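PDB 4GXW: adenosine deaminase from Burkholderia ambifaria, which probably deaminates adenine-type purines by zinc-dependent hydrolysis. Local coordinates for residues V42-F47 with E62-Y67; R111-F116 with F148-R153; H241-V246 with R287-L292; Y189-R194 with G218-P223. All coordinates share one frame; numbering follows the deposited sequence.

Contact 1 (V42-F47 with E62-Y67)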
loop_
_atom_site.group_PDB
_atom_site.type_symbol
_atom_site.label_atom_id
_atom_site.label_comp_id
_atom_site.label_asym_id
_atom_site.label_seq_id
_atom_site.Cartn_x
_atom_site.Cartn_y
_atom_site.Cartn_z
ATOM N N VAL A 42 -9.939 2.259 -6.998
ATOM C CA VAL A 42 -11.183 2.737 -7.588
ATOM C C VAL A 42 -12.212 1.610 -7.645
ATOM O O VAL A 42 -11.925 0.524 -8.157
ATOM C CB VAL A 42 -10.933 3.320 -8.999
ATOM C CG1 VAL A 42 -12.229 3.797 -9.618
ATOM C CG2 VAL A 42 -9.918 4.463 -8.924
ATOM N N ARG A 43 -13.408 1.864 -7.119
ATOM C CA ARG A 43 -14.471 0.860 -7.149
ATOM C C ARG A 43 -14.894 0.591 -8.589
ATOM O O ARG A 43 -14.957 1.519 -9.402
ATOM C CB ARG A 43 -15.679 1.334 -6.344
ATOM C CG ARG A 43 -15.409 1.570 -4.867
ATOM C CD ARG A 43 -16.643 2.147 -4.197
ATOM N NE ARG A 43 -16.370 2.613 -2.843
ATOM C CZ ARG A 43 -17.154 3.442 -2.171
ATOM N NH1 ARG A 43 -18.282 3.893 -2.712
ATOM N NH2 ARG A 43 -16.811 3.828 -0.954
ATOM N N HIS A 44 -15.196 -0.667 -8.895
ATOM C CA HIS A 44 -15.610 -1.037 -10.246
ATOM C C HIS A 44 -16.710 -0.124 -10.784
ATOM O O HIS A 44 -16.625 0.362 -11.912
ATOM C CB HIS A 44 -16.072 -2.495 -10.280
ATOM C CG HIS A 44 -16.631 -2.920 -11.602
ATOM N ND1 HIS A 44 -17.952 -2.723 -11.949
ATOM C CD2 HIS A 44 -16.051 -3.523 -12.665
ATOM C CE1 HIS A 44 -18.159 -3.192 -13.166
ATOM N NE2 HIS A 44 -17.021 -3.680 -13.625
ATOM N N ASP A 45 -17.728 0.140 -9.973
ATOM C CA ASP A 45 -18.849 0.941 -10.455
ATOM C C ASP A 45 -18.511 2.433 -10.611
ATOM O O ASP A 45 -19.121 3.141 -11.417
ATOM C CB ASP A 45 -20.084 0.724 -9.578
ATOM C CG ASP A 45 -20.624 -0.695 -9.674
ATOM O OD1 ASP A 45 -20.145 -1.477 -10.526
ATOM O OD2 ASP A 45 -21.540 -1.032 -8.897
ATOM N N THR A 46 -17.535 2.907 -9.852
ATOM C CA THR A 46 -17.055 4.270 -10.051
ATOM C C THR A 46 -16.222 4.363 -11.331
ATOM O O THR A 46 -16.299 5.355 -12.057
ATOM C CB THR A 46 -16.276 4.774 -8.825
ATOM O OG1 THR A 46 -17.174 4.802 -7.711
ATOM C CG2 THR A 46 -15.724 6.169 -9.064
ATOM N N PHE A 47 -15.451 3.312 -11.606
ATOM C CA PHE A 47 -14.700 3.195 -12.857
ATOM C C PHE A 47 -15.674 3.279 -14.040
ATOM O O PHE A 47 -15.427 3.999 -15.013
ATOM C CB PHE A 47 -13.916 1.874 -12.869
ATOM C CG PHE A 47 -12.781 1.831 -13.867
ATOM C CD1 PHE A 47 -13.029 1.637 -15.218
ATOM C CD2 PHE A 47 -11.463 1.937 -13.443
ATOM C CE1 PHE A 47 -11.980 1.584 -16.134
ATOM C CE2 PHE A 47 -10.414 1.884 -14.353
ATOM C CZ PHE A 47 -10.674 1.707 -15.695
ATOM N N GLU A 62 -14.252 -4.191 -21.672
ATOM C CA GLU A 62 -12.837 -3.838 -21.591
ATOM C C GLU A 62 -12.528 -3.439 -20.152
ATOM O O GLU A 62 -11.405 -3.600 -19.676
ATOM C CB GLU A 62 -12.500 -2.694 -22.550
ATOM C CG GLU A 62 -11.606 -3.072 -23.718
ATOM C CD GLU A 62 -11.509 -1.967 -24.753
ATOM O OE1 GLU A 62 -11.429 -0.787 -24.361
ATOM O OE2 GLU A 62 -11.536 -2.274 -25.966
ATOM N N ILE A 63 -13.546 -2.936 -19.458
ATOM C CA ILE A 63 -13.433 -2.591 -18.044
ATOM C C ILE A 63 -13.263 -3.850 -17.194
ATOM O O ILE A 63 -12.735 -3.803 -16.083
ATOM C CB ILE A 63 -14.675 -1.787 -17.575
ATOM C CG1 ILE A 63 -14.681 -0.403 -18.228
ATOM C CG2 ILE A 63 -14.714 -1.634 -16.053
ATOM C CD1 ILE A 63 -15.964 0.373 -18.013
ATOM N N ASP A 64 -13.696 -4.990 -17.723
ATOM C CA ASP A 64 -13.718 -6.204 -16.914
ATOM C C ASP A 64 -12.489 -7.099 -17.066
ATOM O O ASP A 64 -12.216 -7.924 -16.198
ATOM C CB ASP A 64 -15.027 -6.960 -17.120
ATOM C CG ASP A 64 -16.231 -6.129 -16.723
ATOM O OD1 ASP A 64 -16.068 -4.895 -16.600
ATOM O OD2 ASP A 64 -17.327 -6.691 -16.533
ATOM N N ALA A 65 -11.739 -6.927 -18.149
ATOM C CA ALA A 65 -10.403 -7.504 -18.213
ATOM C C ALA A 65 -9.513 -6.685 -17.282
ATOM O O ALA A 65 -8.560 -7.205 -16.696
ATOM C CB ALA A 65 -9.869 -7.482 -19.632
ATOM N N PHE A 66 -9.842 -5.399 -17.156
ATOM C CA PHE A 66 -9.171 -4.502 -16.217
ATOM C C PHE A 66 -9.340 -4.987 -14.776
ATOM O O PHE A 66 -8.394 -4.953 -13.987
ATOM C CB PHE A 66 -9.722 -3.073 -16.344
ATOM C CG PHE A 66 -9.095 -2.263 -17.450
ATOM C CD1 PHE A 66 -7.876 -2.633 -18.000
ATOM C CD2 PHE A 66 -9.724 -1.120 -17.931
ATOM C CE1 PHE A 66 -7.299 -1.881 -19.013
ATOM C CE2 PHE A 66 -9.151 -0.365 -18.943
ATOM C CZ PHE A 66 -7.939 -0.748 -19.485
ATOM N N TYR A 67 -10.545 -5.444 -14.441
ATOM C CA TYR A 67 -10.868 -5.869 -13.076
ATOM C C TYR A 67 -10.791 -7.377 -12.843
ATOM O O TYR A 67 -11.015 -7.849 -11.728
ATOM C CB TYR A 67 -12.243 -5.334 -12.647
ATOM C CG TYR A 67 -12.189 -3.913 -12.119
ATOM C CD1 TYR A 67 -12.163 -2.832 -12.988
ATOM C CD2 TYR A 67 -12.145 -3.657 -10.752
ATOM C CE1 TYR A 67 -12.107 -1.534 -12.516
ATOM C CE2 TYR A 67 -12.090 -2.358 -10.264
ATOM C CZ TYR A 67 -12.064 -1.300 -11.154
ATOM O OH TYR A 67 -12.001 -0.003 -10.700
#
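An aromatic cluster of His44, Phe47, Phe66 and Tyr67 joins the start of helix 44-54 to the short helix 62-67. Tyr67 stands between His44 and Phe47. Its OH donates to Val42 O at 2.6 Å, from above the carbonyl plane. One face of its ring takes His44: CA packs over it as a CH-pi contact, and the imidazole turns an edge to it in a T-shaped pair, CD2 lying 3.9 Å from Tyr67 CG. Tyr67 in turn points an edge at the face of Phe47 in an offset edge-to-face pair, planes at 85°. Phe47 CZ also meets Phe66 CD2 at 3.7 Å, and its CD1 packs on Ile63 CG2. The imidazole is gripped in its plane by Asp45: His44 ND1 donates to Asp45 OD1 at 2.9 Å. The other ring nitrogen, NE2, makes only a weak bond to Asp64 OD1, 3.4 Å long. Around the cluster, helix 77-87 packs on Phe47 and Phe66 through Val79, while Val42 rests on Ile97 of helix 91-106.

Contact 2 (R111-F116 with F148-R153); sequences RHAEFF and FGIGAR
Arg111 to Phe115 pair with Gly151 to Arg153 as neighbouring parallel strands, through four backbone hydrogen bonds. Gly151 N binds Arg111 O at 3.0 Å, and Ala113 N binds Gly151 O. Ala113 O then takes Arg153 N at 2.9 Å, and Phe115 N closes the series on Arg153 O. CA-H...O contacts lie between them, such as His112 CA to Gly151 O at 3.2 Å. Apolar contacts gather on the face of Ala113 and Ala152. Ala113 CB meets Ile150 CD1 at 4.2 Å, and Phe115 turns the edge of its ring to Ala152 CB. The polar groups stand on the face of His112, Glu114 and Arg153. His112 CE1 lies over one face of the Arg153 guanidinium, 3.8 Å from NH1. Arg153 bends at chi2 (-67°), which brings NH1 back to Ala152 O. His112 NE2 gives a bond to the anti lone pair of Glu114 OE2 at 2.7 Å. OE2 also accepts from Trp340 N, and OE1 has a salt bridge to Arg238. The NE2 bond fixes the imidazole's rotation, and the donors together probably stabilise the buried carboxylate's charge.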
loop_
_atom_site.group_PDB
_atom_site.type_symbol
_atom_site.label_atom_id
_atom_site.label_comp_id
_atom_site.label_asym_id
_atom_site.label_seq_id
_atom_site.Cartn_x
_atom_site.Cartn_y
_atom_site.Cartn_z
ATOM N N ARG A 111 -7.695 2.978 10.719
ATOM C CA ARG A 111 -7.884 4.228 11.450
ATOM C C ARG A 111 -7.004 5.341 10.906
ATOM O O ARG A 111 -7.235 6.520 11.175
ATOM C CB ARG A 111 -7.626 4.007 12.935
ATOM C CG ARG A 111 -8.650 3.064 13.533
ATOM C CD ARG A 111 -8.363 2.700 14.973
ATOM N NE ARG A 111 -9.424 1.852 15.516
ATOM C CZ ARG A 111 -9.418 1.336 16.740
ATOM N NH1 ARG A 111 -8.413 1.592 17.559
ATOM N NH2 ARG A 111 -10.426 0.574 17.147
ATOM N N HIS A 112 -6.006 4.949 10.119
ATOM C CA HIS A 112 -5.042 5.873 9.544
ATOM C C HIS A 112 -4.520 5.246 8.259
ATOM O O HIS A 112 -4.003 4.126 8.281
ATOM C CB HIS A 112 -3.893 6.113 10.534
ATOM C CG HIS A 112 -2.807 6.993 10.002
ATOM N ND1 HIS A 112 -2.885 8.369 10.016
ATOM C CD2 HIS A 112 -1.613 6.690 9.436
ATOM C CE1 HIS A 112 -1.790 8.875 9.475
ATOM N NE2 HIS A 112 -1.007 7.876 9.107
ATOM N N ALA A 113 -4.661 5.964 7.145
ATOM C CA ALA A 113 -4.232 5.473 5.834
ATOM C C ALA A 113 -3.303 6.476 5.163
ATOM O O ALA A 113 -3.632 7.659 5.057
ATOM C CB ALA A 113 -5.438 5.209 4.929
ATOM N N GLU A 114 -2.151 6.006 4.692
ATOM C CA GLU A 114 -1.254 6.837 3.898
ATOM C C GLU A 114 -1.227 6.219 2.515
ATOM O O GLU A 114 -0.924 5.028 2.375
ATOM C CB GLU A 114 0.139 6.877 4.534
ATOM C CG GLU A 114 0.069 7.251 6.010
ATOM C CD GLU A 114 1.413 7.414 6.685
ATOM O OE1 GLU A 114 2.461 7.341 6.008
ATOM O OE2 GLU A 114 1.418 7.622 7.918
ATOM N N PHE A 115 -1.575 7.012 1.502
ATOM C CA PHE A 115 -1.786 6.475 0.159
ATOM C C PHE A 115 -1.031 7.235 -0.924
ATOM O O PHE A 115 -0.758 8.434 -0.784
ATOM C CB PHE A 115 -3.288 6.349 -0.157
ATOM C CG PHE A 115 -4.039 7.659 -0.164
ATOM C CD1 PHE A 115 -4.564 8.191 1.006
ATOM C CD2 PHE A 115 -4.239 8.348 -1.348
ATOM C CE1 PHE A 115 -5.282 9.398 0.986
ATOM C CE2 PHE A 115 -4.949 9.541 -1.368
ATOM C CZ PHE A 115 -5.459 10.071 -0.199
ATOM N N PHE A 116 -0.683 6.509 -1.986
ATOM C CA PHE A 116 0.150 7.009 -3.078
ATOM C C PHE A 116 -0.682 7.578 -4.232
ATOM O O PHE A 116 -1.702 7.001 -4.626
ATOM C CB PHE A 116 1.001 5.873 -3.650
ATOM C CG PHE A 116 1.945 5.223 -2.661
ATOM C CD1 PHE A 116 2.780 5.978 -1.852
ATOM C CD2 PHE A 116 1.986 3.839 -2.539
ATOM C CE1 PHE A 116 3.649 5.359 -0.953
ATOM C CE2 PHE A 116 2.861 3.224 -1.639
ATOM C CZ PHE A 116 3.687 3.996 -0.848
ATOM N N PHE A 148 -16.163 9.432 8.477
ATOM C CA PHE A 148 -15.826 8.074 8.914
ATOM C C PHE A 148 -14.786 8.024 10.036
ATOM O O PHE A 148 -14.493 6.947 10.566
ATOM C CB PHE A 148 -15.363 7.238 7.716
ATOM C CG PHE A 148 -16.174 7.467 6.476
ATOM C CD1 PHE A 148 -17.512 7.094 6.425
ATOM C CD2 PHE A 148 -15.609 8.074 5.362
ATOM C CE1 PHE A 148 -18.266 7.315 5.285
ATOM C CE2 PHE A 148 -16.358 8.296 4.222
ATOM C CZ PHE A 148 -17.687 7.916 4.181
ATOM N N GLY A 149 -14.224 9.177 10.388
ATOM C CA GLY A 149 -13.275 9.267 11.485
ATOM C C GLY A 149 -11.892 8.729 11.163
ATOM O O GLY A 149 -11.058 8.574 12.060
ATOM N N ILE A 150 -11.631 8.451 9.887
ATOM C CA ILE A 150 -10.341 7.910 9.479
ATOM C C ILE A 150 -9.356 9.036 9.185
ATOM O O ILE A 150 -9.701 9.998 8.489
ATOM C CB ILE A 150 -10.482 6.978 8.244
ATOM C CG1 ILE A 150 -9.137 6.378 7.840
ATOM C CG2 ILE A 150 -11.140 7.702 7.050
ATOM C CD1 ILE A 150 -9.259 5.318 6.742
ATOM N N GLY A 151 -8.149 8.930 9.733
ATOM C CA GLY A 151 -7.093 9.890 9.439
ATOM C C GLY A 151 -6.314 9.456 8.215
ATOM O O GLY A 151 -6.304 8.272 7.858
ATOM N N ALA A 152 -5.651 10.398 7.550
ATOM C CA ALA A 152 -4.941 10.047 6.321
ATOM C C ALA A 152 -3.795 10.990 6.007
ATOM O O ALA A 152 -3.795 12.151 6.435
ATOM C CB ALA A 152 -5.916 9.992 5.135
ATOM N N ARG A 153 -2.811 10.475 5.270
ATOM C CA ARG A 153 -1.792 11.310 4.637
ATOM C C ARG A 153 -1.697 10.966 3.161
ATOM O O ARG A 153 -1.885 9.809 2.765
ATOM C CB ARG A 153 -0.419 11.108 5.280
ATOM C CG ARG A 153 -0.357 11.388 6.773
ATOM C CD ARG A 153 -0.561 12.864 7.076
ATOM N NE ARG A 153 -0.434 13.145 8.506
ATOM C CZ ARG A 153 -1.413 12.986 9.395
ATOM N NH1 ARG A 153 -2.609 12.553 9.015
ATOM N NH2 ARG A 153 -1.195 13.268 10.673
#

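Contact 3 (H241-V246 with R287-L292)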
loop_
_atom_site.group_PDB
_atom_site.type_symbol
_atom_site.label_atom_id
_atom_site.label_comp_id
_atom_site.label_asym_id
_atom_site.label_seq_id
_atom_site.Cartn_x
_atom_site.Cartn_y
_atom_site.Cartn_z
ATOM N N HIS A 241 7.905 -2.894 -0.147
ATOM C CA HIS A 241 8.240 -4.249 -0.598
ATOM C C HIS A 241 9.551 -4.720 0.038
ATOM O O HIS A 241 9.555 -5.259 1.148
ATOM C CB HIS A 241 8.257 -4.397 -2.126
ATOM C CG HIS A 241 6.940 -4.119 -2.792
ATOM N ND1 HIS A 241 5.777 -4.796 -2.479
ATOM C CD2 HIS A 241 6.616 -3.247 -3.778
ATOM C CE1 HIS A 241 4.796 -4.353 -3.250
ATOM N NE2 HIS A 241 5.279 -3.415 -4.048
ATOM N N GLY A 242 10.665 -4.502 -0.644
ATOM C CA GLY A 242 11.968 -4.862 -0.117
ATOM C C GLY A 242 12.324 -6.330 -0.155
ATOM O O GLY A 242 13.324 -6.714 0.432
ATOM N N TYR A 243 11.562 -7.137 -0.892
ATOM C CA TYR A 243 11.609 -8.602 -0.756
ATOM C C TYR A 243 12.982 -9.220 -0.954
ATOM O O TYR A 243 13.372 -10.135 -0.218
ATOM C CB TYR A 243 10.596 -9.290 -1.693
ATOM C CG TYR A 243 9.212 -8.734 -1.531
ATOM C CD1 TYR A 243 8.590 -8.734 -0.286
ATOM C CD2 TYR A 243 8.530 -8.180 -2.604
ATOM C CE1 TYR A 243 7.330 -8.187 -0.118
ATOM C CE2 TYR A 243 7.261 -7.644 -2.450
ATOM C CZ TYR A 243 6.673 -7.641 -1.199
ATOM O OH TYR A 243 5.428 -7.085 -1.002
ATOM N N THR A 244 13.713 -8.748 -1.955
ATOM C CA THR A 244 14.984 -9.386 -2.283
ATOM C C THR A 244 16.084 -9.148 -1.243
ATOM O O THR A 244 17.161 -9.733 -1.338
ATOM C CB THR A 244 15.463 -8.981 -3.679
ATOM O OG1 THR A 244 15.525 -7.555 -3.756
ATOM C CG2 THR A 244 14.492 -9.497 -4.753
ATOM N N ILE A 245 15.812 -8.310 -0.247
ATOM C CA ILE A 245 16.768 -8.113 0.842
ATOM C C ILE A 245 17.082 -9.431 1.556
ATOM O O ILE A 245 18.156 -9.575 2.134
ATOM C CB ILE A 245 16.296 -7.029 1.849
ATOM C CG1 ILE A 245 17.473 -6.518 2.681
ATOM C CG2 ILE A 245 15.172 -7.547 2.728
ATOM C CD1 ILE A 245 17.068 -5.585 3.799
ATOM N N VAL A 246 16.176 -10.407 1.480
ATOM C CA VAL A 246 16.416 -11.702 2.117
ATOM C C VAL A 246 17.626 -12.414 1.515
ATOM O O VAL A 246 18.171 -13.334 2.128
ATOM C CB VAL A 246 15.191 -12.638 2.068
ATOM C CG1 VAL A 246 13.980 -11.968 2.706
ATOM C CG2 VAL A 246 14.895 -13.065 0.633
ATOM N N ARG A 287 7.628 -14.287 3.599
ATOM C CA ARG A 287 7.472 -15.276 4.662
ATOM C C ARG A 287 8.695 -15.331 5.588
ATOM O O ARG A 287 8.561 -15.618 6.785
ATOM C CB ARG A 287 7.202 -16.658 4.048
ATOM C CG ARG A 287 6.791 -17.741 5.028
ATOM C CD ARG A 287 6.791 -19.113 4.356
ATOM N NE ARG A 287 6.197 -20.125 5.222
ATOM C CZ ARG A 287 4.927 -20.503 5.142
ATOM N NH1 ARG A 287 4.449 -21.423 5.970
ATOM N NH2 ARG A 287 4.140 -19.960 4.220
ATOM N N LYS A 288 9.867 -15.041 5.031
ATOM C CA LYS A 288 11.132 -15.157 5.756
ATOM C C LYS A 288 11.563 -13.857 6.428
ATOM O O LYS A 288 12.497 -13.858 7.221
ATOM C CB LYS A 288 12.261 -15.571 4.804
ATOM C CG LYS A 288 12.028 -16.819 3.973
ATOM C CD LYS A 288 13.096 -16.911 2.882
ATOM C CE LYS A 288 13.059 -18.232 2.127
ATOM N NZ LYS A 288 12.003 -18.252 1.073
ATOM N N MET A 289 10.926 -12.744 6.087
ATOM C CA MET A 289 11.442 -11.450 6.543
ATOM C C MET A 289 11.465 -11.247 8.079
ATOM O O MET A 289 12.483 -10.811 8.627
ATOM C CB MET A 289 10.777 -10.282 5.792
ATOM C CG MET A 289 11.195 -10.211 4.316
ATOM S SD MET A 289 10.196 -9.103 3.313
ATOM C CE MET A 289 10.924 -7.507 3.676
ATOM N N PRO A 290 10.371 -11.585 8.785
ATOM C CA PRO A 290 10.405 -11.396 10.243
ATOM C C PRO A 290 11.472 -12.254 10.941
ATOM O O PRO A 290 12.105 -11.794 11.896
ATOM C CB PRO A 290 8.981 -11.789 10.679
ATOM C CG PRO A 290 8.133 -11.478 9.471
ATOM C CD PRO A 290 9.010 -11.908 8.311
ATOM N N GLY A 291 11.688 -13.480 10.460
ATOM C CA GLY A 291 12.712 -14.351 11.019
ATOM C C GLY A 291 14.122 -13.817 10.813
ATOM O O GLY A 291 15.057 -14.232 11.497
ATOM N N LEU A 292 14.277 -12.903 9.860
ATOM C CA LEU A 292 15.546 -12.233 9.616
ATOM C C LEU A 292 15.652 -10.935 10.432
ATOM O O LEU A 292 16.593 -10.152 10.254
ATOM C CB LEU A 292 15.716 -11.964 8.119
ATOM C CG LEU A 292 16.178 -13.170 7.298
ATOM C CD1 LEU A 292 15.933 -12.954 5.810
ATOM C CD2 LEU A 292 17.657 -13.431 7.567
#
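Met289 reaches from the 287-292 turn into the loop 241-246 and meets several of its residues. The contact is made without a hydrogen bond across it. The apolar part of the contact joins Val246 to Met289 and Leu292. Val246 CG1 touches Met289 CG at 3.7 Å, and the two side chains cross at about a right angle. The same CG1 meets Leu292 CD1 at 3.8 Å, so one methyl branch serves both partners. Farther along Met289, a bend at the last torsion (chi3 82°) turns CE toward the backbone of the loop. There CE lies 3.6 Å from His241 O, with Gly242 O a little farther off.

The sulfur makes a Met-aromatic contact. Met289 SD sits at the edge of the Tyr243 ring, 4.0 Å from CD1. Polar bonds lie within the loop. Tyr243 OH and His241 ND1 are 2.7 Å apart and hydrogen-bonded, with the hydroxyl in the imidazole plane. Tyr243 OH is also bonded to Val265 N. These two partners hold the hydroxyl, and its bond to ND1 in turn fixes the rotation of the imidazole.

Strand 261-264 adds Phe262 to the packing, touching Met289. The arrangement belongs to the TIM-barrel fold of this family: a loop after strand 238-239 brings the side chain of His241 to about 4 Å from the zinc ion, and Met289 packs against that loop.

Contact 4 (Y189-R194 with G218-P223)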
loop_
_atom_site.group_PDB
_atom_site.type_symbol
_atom_site.label_atom_id
_atom_site.label_comp_id
_atom_site.label_asym_id
_atom_site.label_seq_id
_atom_site.Cartn_x
_atom_site.Cartn_y
_atom_site.Cartn_z
ATOM N N TYR A 189 5.822 2.498 -10.024
ATOM C CA TYR A 189 5.818 2.019 -11.411
ATOM C C TYR A 189 6.957 1.014 -11.662
ATOM O O TYR A 189 7.553 0.526 -10.696
ATOM C CB TYR A 189 5.699 3.152 -12.437
ATOM C CG TYR A 189 4.272 3.651 -12.633
ATOM C CD1 TYR A 189 3.355 2.897 -13.355
ATOM C CD2 TYR A 189 3.843 4.867 -12.114
ATOM C CE1 TYR A 189 2.062 3.329 -13.558
ATOM C CE2 TYR A 189 2.530 5.315 -12.325
ATOM C CZ TYR A 189 1.649 4.524 -13.040
ATOM O OH TYR A 189 0.351 4.933 -13.283
ATOM N N ARG A 190 7.249 0.665 -12.914
ATOM C CA ARG A 190 8.106 -0.498 -13.161
ATOM C C ARG A 190 9.549 -0.252 -12.728
ATOM O O ARG A 190 10.188 0.679 -13.202
ATOM C CB ARG A 190 8.044 -0.922 -14.631
ATOM C CG ARG A 190 8.689 -2.276 -14.931
ATOM C CD ARG A 190 8.503 -2.677 -16.396
ATOM N NE ARG A 190 9.178 -3.934 -16.726
ATOM C CZ ARG A 190 10.328 -4.018 -17.389
ATOM N NH1 ARG A 190 10.870 -5.204 -17.643
ATOM N NH2 ARG A 190 10.940 -2.913 -17.800
ATOM N N GLU A 191 10.053 -1.093 -11.826
ATOM C CA GLU A 191 11.377 -0.893 -11.236
ATOM C C GLU A 191 12.514 -1.275 -12.192
ATOM O O GLU A 191 13.603 -0.684 -12.152
ATOM C CB GLU A 191 11.479 -1.671 -9.909
ATOM C CG GLU A 191 12.685 -1.332 -9.055
ATOM C CD GLU A 191 12.687 -2.044 -7.707
ATOM O OE1 GLU A 191 11.659 -2.670 -7.341
ATOM O OE2 GLU A 191 13.733 -1.991 -7.020
ATOM N N ASN A 192 12.256 -2.248 -13.063
ATOM C CA ASN A 192 13.283 -2.763 -13.968
ATOM C C ASN A 192 13.956 -1.648 -14.766
ATOM O O ASN A 192 13.274 -0.838 -15.394
ATOM C CB ASN A 192 12.680 -3.762 -14.960
ATOM C CG ASN A 192 11.854 -4.839 -14.288
ATOM O OD1 ASN A 192 10.856 -4.549 -13.630
ATOM N ND2 ASN A 192 12.250 -6.095 -14.481
ATOM N N ASP A 193 15.283 -1.612 -14.722
ATOM C CA ASP A 193 16.071 -0.643 -15.489
ATOM C C ASP A 193 15.875 0.828 -15.102
ATOM O O ASP A 193 16.367 1.720 -15.804
ATOM C CB ASP A 193 15.827 -0.820 -16.994
ATOM C CG ASP A 193 16.092 -2.232 -17.457
ATOM O OD1 ASP A 193 17.179 -2.760 -17.148
ATOM O OD2 ASP A 193 15.206 -2.826 -18.107
ATOM N N ARG A 194 15.178 1.081 -13.998
ATOM C CA ARG A 194 14.955 2.439 -13.508
ATOM C C ARG A 194 15.353 2.492 -12.036
ATOM O O ARG A 194 14.506 2.621 -11.143
ATOM C CB ARG A 194 13.496 2.873 -13.700
ATOM C CG ARG A 194 12.977 2.732 -15.126
ATOM C CD ARG A 194 13.735 3.625 -16.093
ATOM N NE ARG A 194 13.405 5.033 -15.888
ATOM C CZ ARG A 194 13.982 6.038 -16.533
ATOM N NH1 ARG A 194 14.937 5.806 -17.423
ATOM N NH2 ARG A 194 13.607 7.285 -16.278
ATOM N N GLY A 218 13.259 -3.578 -4.617
ATOM C CA GLY A 218 13.352 -5.023 -4.490
ATOM C C GLY A 218 12.096 -5.778 -4.897
ATOM O O GLY A 218 11.871 -6.919 -4.457
ATOM N N GLU A 219 11.264 -5.136 -5.716
ATOM C CA GLU A 219 10.109 -5.769 -6.348
ATOM C C GLU A 219 10.550 -6.340 -7.697
ATOM O O GLU A 219 11.611 -5.985 -8.206
ATOM C CB GLU A 219 8.977 -4.746 -6.538
ATOM C CG GLU A 219 7.621 -5.361 -6.848
ATOM C CD GLU A 219 6.509 -4.339 -7.078
ATOM O OE1 GLU A 219 6.750 -3.110 -7.008
ATOM O OE2 GLU A 219 5.368 -4.781 -7.359
ATOM N N PHE A 220 9.745 -7.233 -8.272
ATOM C CA PHE A 220 10.034 -7.825 -9.585
ATOM C C PHE A 220 11.361 -8.591 -9.628
ATOM O O PHE A 220 11.955 -8.758 -10.697
ATOM C CB PHE A 220 10.045 -6.763 -10.700
ATOM C CG PHE A 220 8.876 -5.815 -10.662
ATOM C CD1 PHE A 220 7.639 -6.202 -11.158
ATOM C CD2 PHE A 220 9.021 -4.523 -10.159
ATOM C CE1 PHE A 220 6.560 -5.326 -11.135
ATOM C CE2 PHE A 220 7.948 -3.644 -10.134
ATOM C CZ PHE A 220 6.716 -4.049 -10.628
ATOM N N GLY A 221 11.836 -9.039 -8.471
ATOM C CA GLY A 221 13.117 -9.714 -8.395
ATOM C C GLY A 221 14.307 -8.797 -8.611
ATOM O O GLY A 221 15.412 -9.272 -8.858
ATOM N N MET A 222 14.098 -7.486 -8.516
ATOM C CA MET A 222 15.205 -6.548 -8.696
ATOM C C MET A 222 16.227 -6.710 -7.571
ATOM O O MET A 222 15.882 -7.169 -6.478
ATOM C CB MET A 222 14.694 -5.106 -8.801
ATOM C CG MET A 222 13.969 -4.807 -10.103
ATOM S SD MET A 222 15.010 -5.028 -11.569
ATOM C CE MET A 222 14.485 -6.651 -12.116
ATOM N N PRO A 223 17.495 -6.357 -7.842
ATOM C CA PRO A 223 18.572 -6.654 -6.890
ATOM C C PRO A 223 18.365 -6.043 -5.502
ATOM O O PRO A 223 17.831 -4.931 -5.384
ATOM C CB PRO A 223 19.802 -6.019 -7.556
ATOM C CG PRO A 223 19.478 -5.998 -9.018
ATOM C CD PRO A 223 18.002 -5.748 -9.085
HETATM O O HOH W 1 5.494 -1.126 -8.884
HETATM O O HOH W 2 9.043 -1.588 -7.328
HETATM O O HOH W 3 11.370 -8.659 -13.384
#
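Glu191 extends from one loop into the other and ends on backbone N-H groups of Gly218 and Glu219. Its CB packs against Phe220 CD2 at 3.8 Å, and CG lies alongside Met222 CG. CG is anti to the backbone N (chi1 -168°) and the chain stays extended beyond it, which carries the carboxylate to lie beside Met222 CB, with Glu191 CD 3.8 Å from it. The carboxylate then spreads its two oxygens. OE2 receives Gly218 N at 2.9 Å on its syn lone pair. OE1 receives Glu219 N at 3.0 Å, also from the syn side but 23° out of the carboxylate plane. Water 2 donates both to Glu191 OE1, at 2.8 Å, and to Glu219 OE1. Outside the two loops, Asn226 ND2 adds a bond to OE2.

Next to it, Asn192 ND2 lies against Met222 CE at 3.3 Å, and its OD1 faces Phe220 CB. Water 3 links ND2 to Phe220 O. A further water, water 1, joins Tyr189 O to Glu219 OE1.

Several donors thus share the buried charge of Glu191, which should favour its ionised form. The two N-H bonds hold the backbone at the start of the 218-223 loop. They probably help place Glu219, whose side chain lies about 5 Å from the zinc ion.

In the fold
Contacts 3 and 4 adjoin each other at the metal site, their centres about 16 Å apart. Thr244 OG1 lies 2.8 Å from Met222 O, a probable hydrogen bond between their loops, and His241 CD2 packs on Glu219 OE1 at 3.2 Å. The side chains of His241 and Glu219 both stand near the zinc ion, which is bound by His35, His37, His216 and Asp301. Contact 2 belongs to the parallel sheet that also holds the strand that carries His216. Its Phe115 side chain is about 10 Å from the zinc, and Phe116 meets the rings of three zinc-binding histidines. Contact 1 lies farther out, with its centre about 32 Å from that of contact 3, yet the side chain of Val42 is about 9 Å from that of His37.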